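Local coordinates for protein putative cytochrome P450 120 (Synechocystis sp., PDB 2VE3) that probably acts as a haem-dependent monooxygenase of the cytochrome P450 family and binds retinoic acid next to its haem, at residues R149-V154 / A254-L259. Sequence-based numbering, arbitrary orientation.
Sequences RMTFDV and AGHETL. With HEM (protoporphyrin IX containing Fe), chain C.
The imidazole of His256 reaches across to helix 143-159 and lies against Thr151 and Phe152. In His256 CG lies anti to the backbone N (chi1 169°), which sends the ring toward that helix. Thr151 OG1 meets it at the edge, in the ring plane, and is hydrogen-bonded to His256 ND1 at 3.0 Å. Phe152 CB sits over one face, a CH-pi contact 3.7 Å from the centroid of the His256 ring. The phenyl ring of Phe152 turns its edge to the His256 ring, with the planes at 71°: an edge-to-face pair. The other branch of Thr151, CG2, packs on Leu259 CB at 4.1 Å.

The short helix segments run nearly antiparallel at 154°. They join the E helix (143-159) to the long central helix (241-272) in the P450 core bundle, with helices 121-137 and 394-411. Ala254 to Thr258 fit the family's A-G-x-E-T motif, which in relatives serves oxygen binding and activation. Ala254 CB lies 3.3 Å from HEM C4C. Thr258 OG1 donates a hydrogen bond to Ala254 O. Retinoic acid touches both residues.

Glu175 OE1 is hydrogen-bonded to His256 NE2, and Thr260 OG1 to Thr151 OG1. An alanine in place of His256 would probably cost Glu175 and Thr151 OG1 a partner each and open a gap beside Phe152. Both imidazole nitrogens are engaged inside the protein, which probably fixes the ring's rotation, and the nearby carboxylate may favour a proton on NE2.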
loop_
_atom_site.group_PDB
_atom_site.type_symbol
_atom_site.label_atom_id
_atom_site.label_comp_id
_atom_site.label_asym_id
_atom_site.label_seq_id
_atom_site.Cartn_x
_atom_site.Cartn_y
_atom_site.Cartn_z
ATOM N N ARG A 149 6.806 -0.973 13.744
ATOM C CA ARG A 149 6.145 -1.051 15.057
ATOM C C ARG A 149 5.080 0.026 15.180
ATOM O O ARG A 149 3.952 -0.266 15.559
ATOM C CB ARG A 149 7.144 -0.974 16.214
ATOM C CG ARG A 149 8.098 -2.172 16.281
ATOM C CD ARG A 149 8.600 -2.461 17.707
ATOM N NE ARG A 149 7.892 -3.604 18.298
ATOM C CZ ARG A 149 8.268 -4.880 18.176
ATOM N NH1 ARG A 149 9.366 -5.202 17.488
ATOM N NH2 ARG A 149 7.546 -5.840 18.740
ATOM N N MET A 150 5.441 1.257 14.821
ATOM C CA MET A 150 4.536 2.395 14.873
ATOM C C MET A 150 3.295 2.215 13.999
ATOM O O MET A 150 2.180 2.340 14.502
ATOM C CB MET A 150 5.259 3.681 14.493
ATOM C CG MET A 150 4.397 4.953 14.631
ATOM S SD MET A 150 5.072 6.385 13.756
ATOM C CE MET A 150 4.996 5.813 12.071
ATOM N N THR A 151 3.483 1.928 12.707
ATOM C CA THR A 151 2.342 1.890 11.786
ATOM C C THR A 151 1.370 0.782 12.159
ATOM O O THR A 151 0.163 0.965 12.017
ATOM C CB THR A 151 2.719 1.732 10.288
ATOM O OG1 THR A 151 3.365 0.472 10.068
ATOM C CG2 THR A 151 3.585 2.869 9.809
ATOM N N PHE A 152 1.887 -0.360 12.620
ATOM C CA PHE A 152 1.009 -1.418 13.148
ATOM C C PHE A 152 0.206 -0.901 14.337
ATOM O O PHE A 152 -1.002 -1.107 14.398
ATOM C CB PHE A 152 1.746 -2.718 13.519
ATOM C CG PHE A 152 0.805 -3.830 13.942
ATOM C CD1 PHE A 152 -0.004 -4.465 13.004
ATOM C CD2 PHE A 152 0.674 -4.182 15.274
ATOM C CE1 PHE A 152 -0.914 -5.460 13.392
ATOM C CE2 PHE A 152 -0.224 -5.175 15.668
ATOM C CZ PHE A 152 -1.012 -5.810 14.728
ATOM N N ASP A 153 0.883 -0.230 15.268
ATOM C CA ASP A 153 0.245 0.368 16.440
ATOM C C ASP A 153 -0.890 1.328 16.104
ATOM O O ASP A 153 -1.899 1.331 16.790
ATOM C CB ASP A 153 1.273 1.099 17.308
ATOM C CG ASP A 153 1.986 0.176 18.277
ATOM O OD1 ASP A 153 2.068 -1.044 17.996
ATOM O OD2 ASP A 153 2.474 0.678 19.313
ATOM N N VAL A 154 -0.702 2.155 15.072
ATOM C CA VAL A 154 -1.731 3.104 14.639
ATOM C C VAL A 154 -2.934 2.339 14.068
ATOM O O VAL A 154 -4.087 2.642 14.395
ATOM C CB VAL A 154 -1.175 4.121 13.608
ATOM C CG1 VAL A 154 -2.263 5.000 13.039
ATOM C CG2 VAL A 154 -0.114 5.008 14.244
ATOM N N ALA A 254 -3.347 -3.739 5.094
ATOM C CA ALA A 254 -3.168 -2.605 4.202
ATOM C C ALA A 254 -2.748 -1.331 4.952
ATOM O O ALA A 254 -1.900 -0.563 4.475
ATOM C CB ALA A 254 -4.419 -2.369 3.382
ATOM N N GLY A 255 -3.320 -1.121 6.139
ATOM C CA GLY A 255 -3.066 0.097 6.911
ATOM C C GLY A 255 -1.667 0.113 7.492
ATOM O O GLY A 255 -1.118 1.170 7.823
ATOM N N HIS A 256 -1.117 -1.089 7.629
ATOM C CA HIS A 256 0.171 -1.343 8.241
ATOM C C HIS A 256 1.278 -1.428 7.172
ATOM O O HIS A 256 2.216 -0.645 7.198
ATOM C CB HIS A 256 0.080 -2.634 9.081
ATOM C CG HIS A 256 1.397 -3.149 9.561
ATOM N ND1 HIS A 256 2.385 -2.326 10.056
ATOM C CD2 HIS A 256 1.882 -4.409 9.631
ATOM C CE1 HIS A 256 3.423 -3.060 10.413
ATOM N NE2 HIS A 256 3.140 -4.328 10.165
ATOM N N GLU A 257 1.170 -2.373 6.238
ATOM C CA GLU A 257 2.265 -2.592 5.271
ATOM C C GLU A 257 2.514 -1.389 4.331
ATOM O O GLU A 257 3.641 -0.923 4.184
ATOM C CB GLU A 257 2.030 -3.866 4.463
ATOM C CG GLU A 257 3.142 -4.199 3.446
ATOM C CD GLU A 257 4.484 -4.626 4.079
ATOM O OE1 GLU A 257 4.541 -4.918 5.303
ATOM O OE2 GLU A 257 5.483 -4.666 3.325
ATOM N N THR A 258 1.460 -0.871 3.720
ATOM C CA THR A 258 1.652 0.195 2.732
ATOM C C THR A 258 2.275 1.418 3.415
ATOM O O THR A 258 3.196 2.036 2.881
ATOM C CB THR A 258 0.305 0.563 2.009
ATOM O OG1 THR A 258 -0.628 1.101 2.954
ATOM C CG2 THR A 258 -0.322 -0.685 1.345
ATOM N N LEU A 259 1.790 1.735 4.616
ATOM C CA LEU A 259 2.277 2.913 5.326
ATOM C C LEU A 259 3.694 2.772 5.825
ATOM O O LEU A 259 4.417 3.750 5.890
ATOM C CB LEU A 259 1.313 3.341 6.440
ATOM C CG LEU A 259 0.342 4.290 5.744
ATOM C CD1 LEU A 259 -1.099 3.951 6.026
ATOM C CD2 LEU A 259 0.709 5.771 6.019
HETATM C CHA HEM C . -6.540 -1.179 -3.096
HETATM C CHB HEM C . -2.324 1.239 -2.981
HETATM C CHC HEM C . -3.035 2.297 1.714
HETATM C CHD HEM C . -6.926 -0.554 1.767
HETATM C C1A HEM C . -5.342 -0.608 -3.507
HETATM C C2A HEM C . -4.759 -0.638 -4.835
HETATM C C3A HEM C . -3.600 0.050 -4.794
HETATM C C4A HEM C . -3.406 0.508 -3.441
HETATM C CMA HEM C . -2.608 0.302 -5.944
HETATM C CAA HEM C . -5.404 -1.295 -6.079
HETATM C CBA HEM C . -4.944 -2.734 -6.294
HETATM C CGA HEM C . -5.773 -3.308 -7.424
HETATM O O1A HEM C . -5.655 -2.776 -8.566
HETATM O O2A HEM C . -6.540 -4.287 -7.185
HETATM C C1B HEM C . -2.170 1.771 -1.715
HETATM C C2B HEM C . -1.126 2.689 -1.280
HETATM C C3B HEM C . -1.330 2.987 0.019
HETATM C C4B HEM C . -2.500 2.262 0.440
HETATM C CMB HEM C . -0.000 3.218 -2.196
HETATM C CAB HEM C . -0.494 3.902 0.973
HETATM C CBB HEM C . 0.116 5.028 0.572
HETATM C C1C HEM C . -4.177 1.664 2.147
HETATM C C2C HEM C . -4.782 1.782 3.459
HETATM C C3C HEM C . -5.865 0.994 3.481
HETATM C C4C HEM C . -5.959 0.340 2.176
HETATM C CMC HEM C . -4.268 2.702 4.600
HETATM C CAC HEM C . -6.873 0.808 4.652
HETATM C CBC HEM C . -6.597 0.127 5.770
HETATM C C1D HEM C . -7.127 -1.052 0.496
HETATM C C2D HEM C . -8.084 -2.077 0.174
HETATM C C3D HEM C . -7.967 -2.286 -1.340
HETATM C C4D HEM C . -6.964 -1.338 -1.787
HETATM C CMD HEM C . -9.022 -2.815 1.164
HETATM C CAD HEM C . -8.760 -3.273 -2.227
HETATM C CBD HEM C . -9.791 -2.474 -3.021
HETATM C CGD HEM C . -10.623 -3.392 -3.885
HETATM O O1D HEM C . -11.667 -2.911 -4.393
HETATM O O2D HEM C . -10.271 -4.594 -4.077
HETATM N NA HEM C . -4.492 0.096 -2.689
HETATM N NB HEM C . -2.983 1.518 -0.631
HETATM N NC HEM C . -4.910 0.769 1.388
HETATM N ND HEM C . -6.496 -0.628 -0.678
HETATM FE FE HEM C . -4.856 0.700 -0.688
#